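Local coordinates for lipoprotein (Mycoplasma mycoides subsp. capri, PDB 7ADK) that is probably a chymotrypsin-like serine peptidase of the PA clan, a mycoplasma lipoprotein of the DUF31 peptidase family, at residues A538-V543 and D809-G814; A505-T510 and R825-K830; W427-L432 and V593-D598; T447-A452 and Y727-K732. All coordinates share one frame; numbering follows the deposited sequence.

Contact 1: A538-V543 and D809-G814; sequences ADFAIV and DLIYGG
The backbones of 538-543 and 809-814 keep well apart, with Phe540 CA 9.2 Å from Leu810 CA, and the gap is bridged by apolar side chains alone. Phe540 leads from the first segment. Its CG stands opposite the backbone N (chi1 168°), which carries the ring across to the loop, where Leu810 CD1 lies 3.5 Å from Phe540 CD2 and Ile811 CD1 lies 3.7 Å from Phe540 CZ. Both methyls approach the ring obliquely. The Leu810 side chain slides past the phenyl group in the opposite direction, whereas that of Ile811 crosses it at about a right angle. Ile811 CD1 also comes within 4.3 Å of Ile542 CD1, so this methyl touches Phe540, just before the strand, and Ile542 within it. The arrangement is consistent with the two-barrel chymotrypsin-like fold expected of the PA clan: strand 541-546 belongs to one sheet, strand 807-809 to the other, and residues at or beside their ends meet between the two. Leu810 and Ile811 are presented by an Asx turn, extended to an Asx motif by the bond from Tyr812 N. Asp809 OD1 accepts from Ile811 N at 2.9 Å, nearly head-on to its C-O bond, and from Tyr812 N at 2.9 Å from well above the carboxylate plane, the N-H pointing almost straight at the oxygen (171°). A backbone bond from Gly813 N to Asp809 O (2.9 Å) closes the same bend. The other carboxylate oxygen, Asp809 OD2, is engaged in a salt bridge with Arg790, and the ring of Phe540 meets Phe789 edge-to-face.

Contact 2: A505-T510 and R825-K830; sequences AIFHAT and REVMNK
Val827 spreads its two methyls over neighbouring residues of the strand end, Ile506 and Phe507. Its first torsion (chi1 167°) sets CG1 opposite the backbone N and CG2 opposite the carbonyl carbon, so the branches part toward different partners. Val827 CG1 reaches Ile506 CG2 at 3.8 Å and lies 3.6 Å from Ile506 O, touching both the side chain and the backbone of that residue. Val827 CG2 comes obliquely to the ring of Phe507, 3.8 Å from its CD1. The two successive residues belong to a classic beta bulge, in which both face Ile542 on the adjoining strand, consistent with their meeting the same valine. Beyond the bulge the chain turns back over the Phe507 ring, with Ala509 N 3.7 Å above the plane, over the ring centre. On the helix, the backbone bond from Asn829 N to Arg825 O (2.8 Å) spans the turn that carries Val827. Arg825 is tied to the C-terminal region through a salt bridge with Asp846. Helix 824-831 thus lies against the end of strand 503-507, which pairs antiparallel with strand 541-546, while Ile506 and Met828 both touch Tyr444 of strand 442-447.

Contact 3: W427-L432 and V593-D598; sequences WIMDYL and VKFFSD
Val593 sits against the backbone of Met429, joining the bulged strand 421-433 of one sheet to the short strand 594-595 of another, an arrangement consistent with the two-barrel chymotrypsin-like fold of the PA clan. With chi1 at -52°, Val593 CG1 stands opposite its own carbonyl carbon and CG2 falls between the backbone N and that carbon. The two methyls thereby straddle consecutive carbonyls: Val593 CG1 is 3.8 Å from Ile428 O, and Val593 CG2 is 3.4 Å from Met429 O. The same CG2 also approaches Met429 CB at 4.2 Å. Met429 holds its CG between the backbone N and the carbonyl carbon (chi1 76°), extends through chi2 and then folds at chi3 (75°), so the thioether curls at its end instead of continuing straight. Met429 and Asp430 both face Tyr444 in a classic beta bulge, which places two residues opposite one. Asp430 OD1 makes a further weak bond to Tyr431 N within the strand, and its carboxylate also accepts from Tyr824, Ser837 and Leu839. The two backbones are linked by the hydroxyl of Tyr586, hydrogen-bonded to both Met429 O and Val593 N. Phe595 starts off to one side, but its ring end swings back toward the bulged strand, where Met429 SD lies at the ring edge, near its plane, 4.4 Å from Phe595 CZ.

Contact 4: T447-A452 and Y727-K732; sequences TNSHVA and YSLKDK
Ser449 OG and Tyr727 OH share a 2.9 Å hydrogen bond that joins the start of a short helix to strand 727-730; either hydroxyl could be the donor. Ser449 places OG opposite its backbone N (chi1 -163°), directing it out of the helix toward the phenol. Tyr727 also packs its CE1 4.0 Å from His450 CB, touching the histidine at the root of its side chain, while Leu729 CD2 comes within 3.9 Å of Ser449 OG. The serine hydroxyl has a second polar partner in His508 ND1, and the Tyr727 ring is stacked on Phe537. The imidazole of His450 leads away from the tyrosine: its ND1 bonds Asp539 and the His450 side chain touches Ser759, an Asp-His-Ser grouping consistent with the catalytic triad of a PA-clan serine peptidase. Asn448 O accepts from Ala452 N (2.9 Å) and Val451 N (3.1 Å), fixing the turn on which Ser449 and His450 stand. Helix 449-452 directly follows strand 442-447, which pairs antiparallel with strand 541-546, and on the other side of the contact strand 727-730 runs antiparallel to strand 737-747.

In the fold
Contacts 1 and 2 lie closest, their centres about 7 Å apart: Ile506 N hydrogen-bonds to Ile542 O (2.8 Å) between adjoining strands, and Arg825 NE hydrogen-bonds to Tyr812 O (2.8 Å). Contact 3, its centre about 11 Å from that of contact 1, extends the same apolar core, with Ile811 CG1 3.6 Å from Phe595 CE1 and Met429 CE 3.8 Å from Ile542 CG1. Contact 4 lies at the probable active site, about 13 Å from contact 1 between centres; the two share Asp539, which comes from a segment of contact 1 and also bonds Asn448 ND2 of contact 4. Contacts 3 and 4, about 21 Å apart between centres, meet where Trp427 packs on Thr447.

Contact 1: A538-V543 and D809-G814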
# COMPACT_ATOMS: atom_id res chain seq x y z
N ALA B 538 -15.13 -27.23 -15.81
CA ALA B 538 -15.08 -26.38 -14.63
C ALA B 538 -13.67 -25.84 -14.46
O ALA B 538 -12.73 -26.61 -14.64
CB ALA B 538 -15.50 -27.19 -13.42
N ASP B 539 -13.48 -24.57 -14.13
CA ASP B 539 -12.14 -23.98 -14.10
C ASP B 539 -11.32 -24.44 -12.87
O ASP B 539 -11.18 -23.75 -11.88
CB ASP B 539 -12.25 -22.46 -14.26
CG ASP B 539 -10.94 -21.79 -14.68
OD1 ASP B 539 -10.05 -22.47 -15.23
OD2 ASP B 539 -10.75 -20.58 -14.44
N PHE B 540 -10.79 -25.66 -12.94
CA PHE B 540 -9.97 -26.32 -11.92
C PHE B 540 -8.90 -27.23 -12.57
O PHE B 540 -9.23 -28.00 -13.47
CB PHE B 540 -10.87 -27.12 -10.96
CG PHE B 540 -10.13 -28.06 -10.04
CD1 PHE B 540 -9.18 -27.57 -9.13
CD2 PHE B 540 -10.34 -29.44 -10.13
CE1 PHE B 540 -8.45 -28.45 -8.32
CE2 PHE B 540 -9.62 -30.33 -9.31
CZ PHE B 540 -8.68 -29.83 -8.40
N ALA B 541 -7.65 -27.19 -12.11
CA ALA B 541 -6.58 -28.02 -12.64
C ALA B 541 -5.60 -28.42 -11.53
O ALA B 541 -5.53 -27.76 -10.51
CB ALA B 541 -5.90 -27.26 -13.78
N ILE B 542 -4.85 -29.50 -11.72
CA ILE B 542 -3.88 -29.99 -10.72
C ILE B 542 -2.50 -30.12 -11.34
O ILE B 542 -2.31 -30.88 -12.28
CB ILE B 542 -4.34 -31.30 -10.07
CG1 ILE B 542 -5.79 -31.19 -9.55
CG2 ILE B 542 -3.38 -31.70 -8.94
CD1 ILE B 542 -6.35 -32.50 -9.03
N VAL B 543 -1.53 -29.38 -10.82
CA VAL B 543 -0.16 -29.28 -11.32
C VAL B 543 0.80 -30.08 -10.46
O VAL B 543 0.83 -29.94 -9.24
CB VAL B 543 0.29 -27.80 -11.38
CG1 VAL B 543 1.78 -27.66 -11.72
CG2 VAL B 543 -0.54 -27.05 -12.42
N ASP B 809 -17.76 -36.08 -8.37
CA ASP B 809 -16.63 -35.66 -7.55
C ASP B 809 -15.37 -35.70 -8.41
O ASP B 809 -15.01 -36.76 -8.92
CB ASP B 809 -16.57 -36.56 -6.31
CG ASP B 809 -15.52 -36.13 -5.29
OD1 ASP B 809 -14.46 -35.61 -5.69
OD2 ASP B 809 -15.77 -36.35 -4.09
N LEU B 810 -14.74 -34.56 -8.63
CA LEU B 810 -13.56 -34.44 -9.50
C LEU B 810 -12.21 -34.61 -8.78
O LEU B 810 -11.17 -34.55 -9.41
CB LEU B 810 -13.70 -33.28 -10.51
CG LEU B 810 -14.14 -31.90 -10.02
CD1 LEU B 810 -13.09 -31.31 -9.12
CD2 LEU B 810 -14.40 -30.98 -11.20
N ILE B 811 -12.23 -34.96 -7.49
CA ILE B 811 -11.07 -35.44 -6.72
C ILE B 811 -11.13 -36.97 -6.55
O ILE B 811 -10.14 -37.65 -6.80
CB ILE B 811 -10.98 -34.69 -5.38
CG1 ILE B 811 -10.88 -33.16 -5.55
CG2 ILE B 811 -9.84 -35.21 -4.50
CD1 ILE B 811 -9.60 -32.64 -6.15
N TYR B 812 -12.28 -37.53 -6.16
CA TYR B 812 -12.42 -38.97 -5.88
C TYR B 812 -13.06 -39.80 -7.00
O TYR B 812 -12.83 -41.01 -7.05
CB TYR B 812 -13.16 -39.19 -4.56
CG TYR B 812 -12.39 -38.79 -3.32
CD1 TYR B 812 -11.57 -39.74 -2.68
CD2 TYR B 812 -12.47 -37.49 -2.82
CE1 TYR B 812 -10.85 -39.37 -1.53
CE2 TYR B 812 -11.76 -37.12 -1.67
CZ TYR B 812 -10.96 -38.07 -1.01
OH TYR B 812 -10.29 -37.75 0.13
N GLY B 813 -13.82 -39.19 -7.91
CA GLY B 813 -14.56 -39.88 -8.97
C GLY B 813 -15.80 -40.63 -8.47
O GLY B 813 -16.21 -40.50 -7.32
N GLY B 814 -16.39 -41.44 -9.34
CA GLY B 814 -17.43 -42.41 -8.97
C GLY B 814 -18.81 -41.83 -8.67
O GLY B 814 -19.63 -42.49 -8.03

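Contact 2: A505-T510 and R825-K830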
# COMPACT_ATOMS: atom_id res chain seq x y z
N ALA B 505 1.03 -29.89 -15.88
CA ALA B 505 -0.41 -29.93 -15.59
C ALA B 505 -0.95 -31.36 -15.78
O ALA B 505 -0.93 -31.89 -16.89
CB ALA B 505 -1.13 -28.92 -16.48
N ILE B 506 -1.40 -32.02 -14.71
CA ILE B 506 -1.78 -33.45 -14.72
C ILE B 506 -3.28 -33.71 -14.89
O ILE B 506 -3.65 -34.68 -15.55
CB ILE B 506 -1.18 -34.13 -13.47
CG1 ILE B 506 0.17 -34.67 -13.91
CG2 ILE B 506 -2.04 -35.19 -12.83
CD1 ILE B 506 0.89 -35.51 -12.89
N PHE B 507 -4.14 -32.86 -14.35
CA PHE B 507 -5.59 -32.96 -14.49
C PHE B 507 -6.16 -31.59 -14.86
O PHE B 507 -5.69 -30.59 -14.33
CB PHE B 507 -6.18 -33.53 -13.19
CG PHE B 507 -7.68 -33.70 -13.14
CD1 PHE B 507 -8.36 -34.40 -14.15
CD2 PHE B 507 -8.43 -33.13 -12.09
CE1 PHE B 507 -9.76 -34.51 -14.13
CE2 PHE B 507 -9.83 -33.26 -12.06
CZ PHE B 507 -10.50 -33.93 -13.09
N HIS B 508 -7.14 -31.52 -15.76
CA HIS B 508 -7.70 -30.26 -16.30
C HIS B 508 -9.22 -30.10 -16.15
O HIS B 508 -9.76 -29.11 -16.64
CB HIS B 508 -7.24 -30.07 -17.75
CG HIS B 508 -6.09 -29.15 -17.95
ND1 HIS B 508 -6.10 -27.79 -17.79
CD2 HIS B 508 -4.87 -29.48 -18.44
CE1 HIS B 508 -4.93 -27.31 -18.18
NE2 HIS B 508 -4.16 -28.32 -18.57
N ALA B 509 -9.93 -31.07 -15.56
CA ALA B 509 -11.39 -31.01 -15.35
C ALA B 509 -12.21 -30.63 -16.61
O ALA B 509 -13.24 -29.96 -16.53
CB ALA B 509 -11.74 -30.15 -14.13
N THR B 510 -11.78 -31.09 -17.79
CA THR B 510 -12.48 -30.91 -19.06
C THR B 510 -13.40 -32.10 -19.33
O THR B 510 -13.00 -33.25 -19.23
CB THR B 510 -11.52 -30.74 -20.23
OG1 THR B 510 -10.50 -31.72 -20.20
CG2 THR B 510 -10.87 -29.37 -20.24
N ARG B 825 -7.93 -38.86 -8.54
CA ARG B 825 -7.59 -40.23 -8.16
C ARG B 825 -7.39 -41.14 -9.36
O ARG B 825 -6.38 -41.83 -9.46
CB ARG B 825 -8.71 -40.77 -7.26
CG ARG B 825 -8.37 -42.16 -6.71
CD ARG B 825 -9.50 -42.79 -5.90
NE ARG B 825 -10.73 -42.89 -6.69
CZ ARG B 825 -11.00 -43.73 -7.66
NH1 ARG B 825 -10.23 -44.71 -7.98
NH2 ARG B 825 -12.08 -43.58 -8.36
N GLU B 826 -8.34 -41.17 -10.28
CA GLU B 826 -8.30 -42.12 -11.40
C GLU B 826 -7.36 -41.69 -12.53
O GLU B 826 -6.88 -42.54 -13.29
CB GLU B 826 -9.73 -42.48 -11.83
CG GLU B 826 -10.49 -41.35 -12.51
CD GLU B 826 -12.02 -41.48 -12.42
OE1 GLU B 826 -12.55 -42.58 -12.13
OE2 GLU B 826 -12.69 -40.44 -12.64
N VAL B 827 -7.01 -40.41 -12.61
CA VAL B 827 -5.85 -39.91 -13.37
C VAL B 827 -4.55 -40.36 -12.72
O VAL B 827 -3.66 -40.88 -13.39
CB VAL B 827 -5.92 -38.38 -13.49
CG1 VAL B 827 -4.63 -37.77 -13.97
CG2 VAL B 827 -7.03 -37.97 -14.44
N MET B 828 -4.42 -40.22 -11.41
CA MET B 828 -3.19 -40.59 -10.71
C MET B 828 -2.98 -42.11 -10.65
O MET B 828 -1.84 -42.58 -10.68
CB MET B 828 -3.15 -39.89 -9.35
CG MET B 828 -1.70 -39.82 -8.88
SD MET B 828 -1.36 -38.72 -7.50
CE MET B 828 0.39 -39.08 -7.27
N ASN B 829 -4.05 -42.90 -10.67
CA ASN B 829 -4.05 -44.36 -10.71
C ASN B 829 -3.35 -44.92 -11.96
O ASN B 829 -2.62 -45.89 -11.84
CB ASN B 829 -5.50 -44.86 -10.65
CG ASN B 829 -5.59 -46.37 -10.58
OD1 ASN B 829 -4.94 -47.02 -9.79
ND2 ASN B 829 -6.37 -46.98 -11.41
N LYS B 830 -3.55 -44.32 -13.14
CA LYS B 830 -2.88 -44.76 -14.37
C LYS B 830 -1.41 -44.33 -14.42
O LYS B 830 -0.58 -45.09 -14.92
CB LYS B 830 -3.65 -44.33 -15.63
CG LYS B 830 -3.81 -42.82 -15.82
CD LYS B 830 -4.34 -42.45 -17.21
CE LYS B 830 -4.31 -40.95 -17.42
NZ LYS B 830 -4.84 -40.55 -18.73

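Contact 3: W427-L432 and V593-D598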
# COMPACT_ATOMS: atom_id res chain seq x y z
N TRP B 427 -2.71 -24.04 -4.08
CA TRP B 427 -2.46 -24.66 -2.79
C TRP B 427 -1.83 -26.03 -2.95
O TRP B 427 -2.06 -26.73 -3.94
CB TRP B 427 -3.75 -24.77 -1.98
CG TRP B 427 -4.79 -25.66 -2.57
CD1 TRP B 427 -5.00 -26.95 -2.22
CD2 TRP B 427 -5.74 -25.37 -3.63
NE1 TRP B 427 -6.00 -27.48 -2.99
CE2 TRP B 427 -6.50 -26.55 -3.87
CE3 TRP B 427 -6.04 -24.23 -4.39
CZ2 TRP B 427 -7.50 -26.63 -4.84
CZ3 TRP B 427 -7.06 -24.30 -5.35
CH2 TRP B 427 -7.79 -25.49 -5.58
N ILE B 428 -1.00 -26.40 -2.00
CA ILE B 428 -0.47 -27.75 -1.87
C ILE B 428 -1.63 -28.67 -1.46
O ILE B 428 -2.31 -28.41 -0.47
CB ILE B 428 0.73 -27.71 -0.90
CG1 ILE B 428 1.69 -28.88 -1.11
CG2 ILE B 428 0.35 -27.58 0.59
CD1 ILE B 428 3.07 -28.56 -0.51
N MET B 429 -1.89 -29.73 -2.23
CA MET B 429 -2.93 -30.69 -1.89
C MET B 429 -2.40 -32.08 -1.57
O MET B 429 -2.91 -32.73 -0.67
CB MET B 429 -4.04 -30.70 -2.95
CG MET B 429 -3.72 -31.42 -4.26
SD MET B 429 -5.19 -31.95 -5.16
CE MET B 429 -5.72 -30.37 -5.81
N ASP B 430 -1.35 -32.54 -2.24
CA ASP B 430 -0.91 -33.93 -2.16
C ASP B 430 0.59 -34.10 -2.45
O ASP B 430 1.24 -33.20 -3.00
CB ASP B 430 -1.80 -34.76 -3.11
CG ASP B 430 -1.73 -36.27 -2.91
OD1 ASP B 430 -1.31 -36.72 -1.83
OD2 ASP B 430 -2.10 -37.02 -3.84
N TYR B 431 1.14 -35.25 -2.10
CA TYR B 431 2.45 -35.72 -2.55
C TYR B 431 2.47 -37.23 -2.76
O TYR B 431 1.87 -37.99 -2.01
CB TYR B 431 3.56 -35.26 -1.60
CG TYR B 431 3.45 -35.65 -0.14
CD1 TYR B 431 3.82 -36.93 0.30
CD2 TYR B 431 3.04 -34.68 0.79
CE1 TYR B 431 3.80 -37.23 1.68
CE2 TYR B 431 3.01 -34.97 2.16
CZ TYR B 431 3.40 -36.25 2.60
OH TYR B 431 3.35 -36.53 3.92
N LEU B 432 3.21 -37.68 -3.78
CA LEU B 432 3.43 -39.09 -4.06
C LEU B 432 4.31 -39.67 -2.96
O LEU B 432 5.31 -39.05 -2.59
CB LEU B 432 4.07 -39.19 -5.45
CG LEU B 432 4.40 -40.60 -5.95
CD1 LEU B 432 3.17 -41.45 -6.18
CD2 LEU B 432 5.15 -40.49 -7.27
N VAL B 593 -4.61 -31.25 3.98
CA VAL B 593 -5.94 -30.96 3.44
C VAL B 593 -6.86 -32.18 3.41
O VAL B 593 -6.42 -33.32 3.24
CB VAL B 593 -5.92 -30.28 2.07
CG1 VAL B 593 -5.03 -29.05 2.08
CG2 VAL B 593 -5.48 -31.18 0.92
N LYS B 594 -8.15 -31.89 3.54
CA LYS B 594 -9.32 -32.75 3.37
C LYS B 594 -10.28 -32.08 2.39
O LYS B 594 -10.09 -30.91 2.08
CB LYS B 594 -9.97 -32.95 4.75
CG LYS B 594 -9.15 -33.81 5.73
CD LYS B 594 -9.62 -33.67 7.17
CE LYS B 594 -9.27 -32.30 7.74
NZ LYS B 594 -9.67 -32.13 9.15
N PHE B 595 -11.31 -32.76 1.92
CA PHE B 595 -12.29 -32.21 0.97
C PHE B 595 -13.69 -32.25 1.56
O PHE B 595 -14.02 -33.15 2.33
CB PHE B 595 -12.21 -32.95 -0.37
CG PHE B 595 -10.99 -32.58 -1.17
CD1 PHE B 595 -11.06 -31.50 -2.07
CD2 PHE B 595 -9.77 -33.24 -0.98
CE1 PHE B 595 -9.92 -31.10 -2.77
CE2 PHE B 595 -8.63 -32.83 -1.67
CZ PHE B 595 -8.71 -31.77 -2.58
N PHE B 596 -14.53 -31.26 1.26
CA PHE B 596 -15.85 -31.15 1.88
C PHE B 596 -16.84 -32.17 1.30
O PHE B 596 -17.31 -32.01 0.17
CB PHE B 596 -16.33 -29.72 1.75
CG PHE B 596 -17.57 -29.44 2.57
CD1 PHE B 596 -17.45 -29.15 3.93
CD2 PHE B 596 -18.83 -29.45 1.96
CE1 PHE B 596 -18.59 -28.85 4.69
CE2 PHE B 596 -19.97 -29.13 2.71
CZ PHE B 596 -19.84 -28.83 4.08
N SER B 597 -17.14 -33.24 2.04
CA SER B 597 -17.92 -34.38 1.55
C SER B 597 -19.43 -34.20 1.60
O SER B 597 -20.14 -34.84 0.82
CB SER B 597 -17.51 -35.61 2.34
OG SER B 597 -17.73 -35.38 3.71
N ASP B 598 -19.96 -33.35 2.48
CA ASP B 598 -21.38 -33.04 2.55
C ASP B 598 -21.89 -32.36 1.27
O ASP B 598 -21.23 -31.51 0.69
CB ASP B 598 -21.72 -32.16 3.77
CG ASP B 598 -21.29 -32.64 5.15
OD1 ASP B 598 -20.92 -33.82 5.31
OD2 ASP B 598 -21.38 -31.83 6.11

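Contact 4: T447-A452 and Y727-K732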
# COMPACT_ATOMS: atom_id res chain seq x y z
N THR B 447 -5.11 -25.68 -8.51
CA THR B 447 -5.17 -24.35 -9.11
C THR B 447 -6.38 -24.30 -10.04
O THR B 447 -7.23 -25.20 -9.98
CB THR B 447 -3.83 -24.02 -9.81
OG1 THR B 447 -3.81 -22.67 -10.17
CG2 THR B 447 -3.54 -24.85 -11.06
N ASN B 448 -6.48 -23.32 -10.92
CA ASN B 448 -7.48 -23.29 -11.98
C ASN B 448 -6.90 -23.37 -13.39
O ASN B 448 -5.74 -23.10 -13.64
CB ASN B 448 -8.47 -22.17 -11.75
CG ASN B 448 -7.87 -20.82 -11.93
OD1 ASN B 448 -6.82 -20.50 -11.41
ND2 ASN B 448 -8.50 -20.00 -12.70
N SER B 449 -7.72 -23.82 -14.33
CA SER B 449 -7.31 -24.22 -15.69
C SER B 449 -6.78 -23.08 -16.56
O SER B 449 -5.77 -23.24 -17.23
CB SER B 449 -8.47 -24.93 -16.39
OG SER B 449 -8.01 -25.63 -17.49
N HIS B 450 -7.35 -21.87 -16.48
CA HIS B 450 -6.75 -20.74 -17.18
C HIS B 450 -5.42 -20.24 -16.58
O HIS B 450 -4.71 -19.48 -17.24
CB HIS B 450 -7.75 -19.60 -17.37
CG HIS B 450 -7.93 -18.68 -16.20
ND1 HIS B 450 -8.96 -18.69 -15.32
CD2 HIS B 450 -7.19 -17.57 -15.94
CE1 HIS B 450 -8.88 -17.61 -14.55
NE2 HIS B 450 -7.79 -16.90 -14.87
N VAL B 451 -5.05 -20.67 -15.37
CA VAL B 451 -3.72 -20.43 -14.79
C VAL B 451 -2.77 -21.54 -15.20
O VAL B 451 -1.67 -21.26 -15.65
CB VAL B 451 -3.79 -20.22 -13.26
CG1 VAL B 451 -2.42 -20.18 -12.59
CG2 VAL B 451 -4.52 -18.92 -12.94
N ALA B 452 -3.20 -22.79 -15.10
CA ALA B 452 -2.38 -23.94 -15.45
C ALA B 452 -1.99 -24.00 -16.95
O ALA B 452 -0.94 -24.53 -17.28
CB ALA B 452 -3.11 -25.21 -15.02
N TYR B 727 -14.30 -20.15 -23.54
CA TYR B 727 -12.96 -20.57 -23.14
C TYR B 727 -12.33 -21.64 -24.05
O TYR B 727 -12.90 -22.70 -24.25
CB TYR B 727 -13.01 -21.04 -21.69
CG TYR B 727 -11.77 -21.75 -21.20
CD1 TYR B 727 -10.66 -21.03 -20.75
CD2 TYR B 727 -11.76 -23.15 -21.18
CE1 TYR B 727 -9.55 -21.72 -20.22
CE2 TYR B 727 -10.67 -23.85 -20.64
CZ TYR B 727 -9.57 -23.12 -20.14
OH TYR B 727 -8.53 -23.79 -19.61
N SER B 728 -11.12 -21.37 -24.55
CA SER B 728 -10.31 -22.31 -25.32
C SER B 728 -9.16 -22.88 -24.51
O SER B 728 -8.41 -22.15 -23.86
CB SER B 728 -9.72 -21.63 -26.56
OG SER B 728 -10.74 -21.18 -27.40
N LEU B 729 -8.96 -24.20 -24.59
CA LEU B 729 -7.78 -24.86 -24.07
C LEU B 729 -7.11 -25.71 -25.16
O LEU B 729 -7.75 -26.50 -25.85
CB LEU B 729 -8.17 -25.66 -22.82
CG LEU B 729 -7.03 -26.42 -22.14
CD1 LEU B 729 -5.96 -25.48 -21.60
CD2 LEU B 729 -7.59 -27.22 -20.99
N LYS B 730 -5.81 -25.53 -25.31
CA LYS B 730 -4.95 -26.30 -26.22
C LYS B 730 -4.67 -27.67 -25.61
O LYS B 730 -4.11 -27.77 -24.53
CB LYS B 730 -3.69 -25.47 -26.52
CG LYS B 730 -2.92 -25.90 -27.76
CD LYS B 730 -1.90 -24.86 -28.18
CE LYS B 730 -1.22 -25.21 -29.50
NZ LYS B 730 -0.40 -24.12 -30.03
N ASP B 731 -5.05 -28.73 -26.30
CA ASP B 731 -4.81 -30.11 -25.87
C ASP B 731 -3.42 -30.60 -26.32
O ASP B 731 -2.90 -30.17 -27.34
CB ASP B 731 -5.94 -31.00 -26.38
CG ASP B 731 -5.88 -32.44 -25.86
OD1 ASP B 731 -6.44 -33.33 -26.53
OD2 ASP B 731 -5.32 -32.68 -24.77
N LYS B 732 -2.82 -31.51 -25.56
CA LYS B 732 -1.51 -32.09 -25.86
C LYS B 732 -1.58 -33.17 -26.96
O LYS B 732 -2.57 -33.27 -27.68
CB LYS B 732 -0.86 -32.53 -24.52
CG LYS B 732 -0.37 -31.28 -23.76
CD LYS B 732 0.43 -31.61 -22.51
CE LYS B 732 1.00 -30.37 -21.84
NZ LYS B 732 2.11 -29.76 -22.57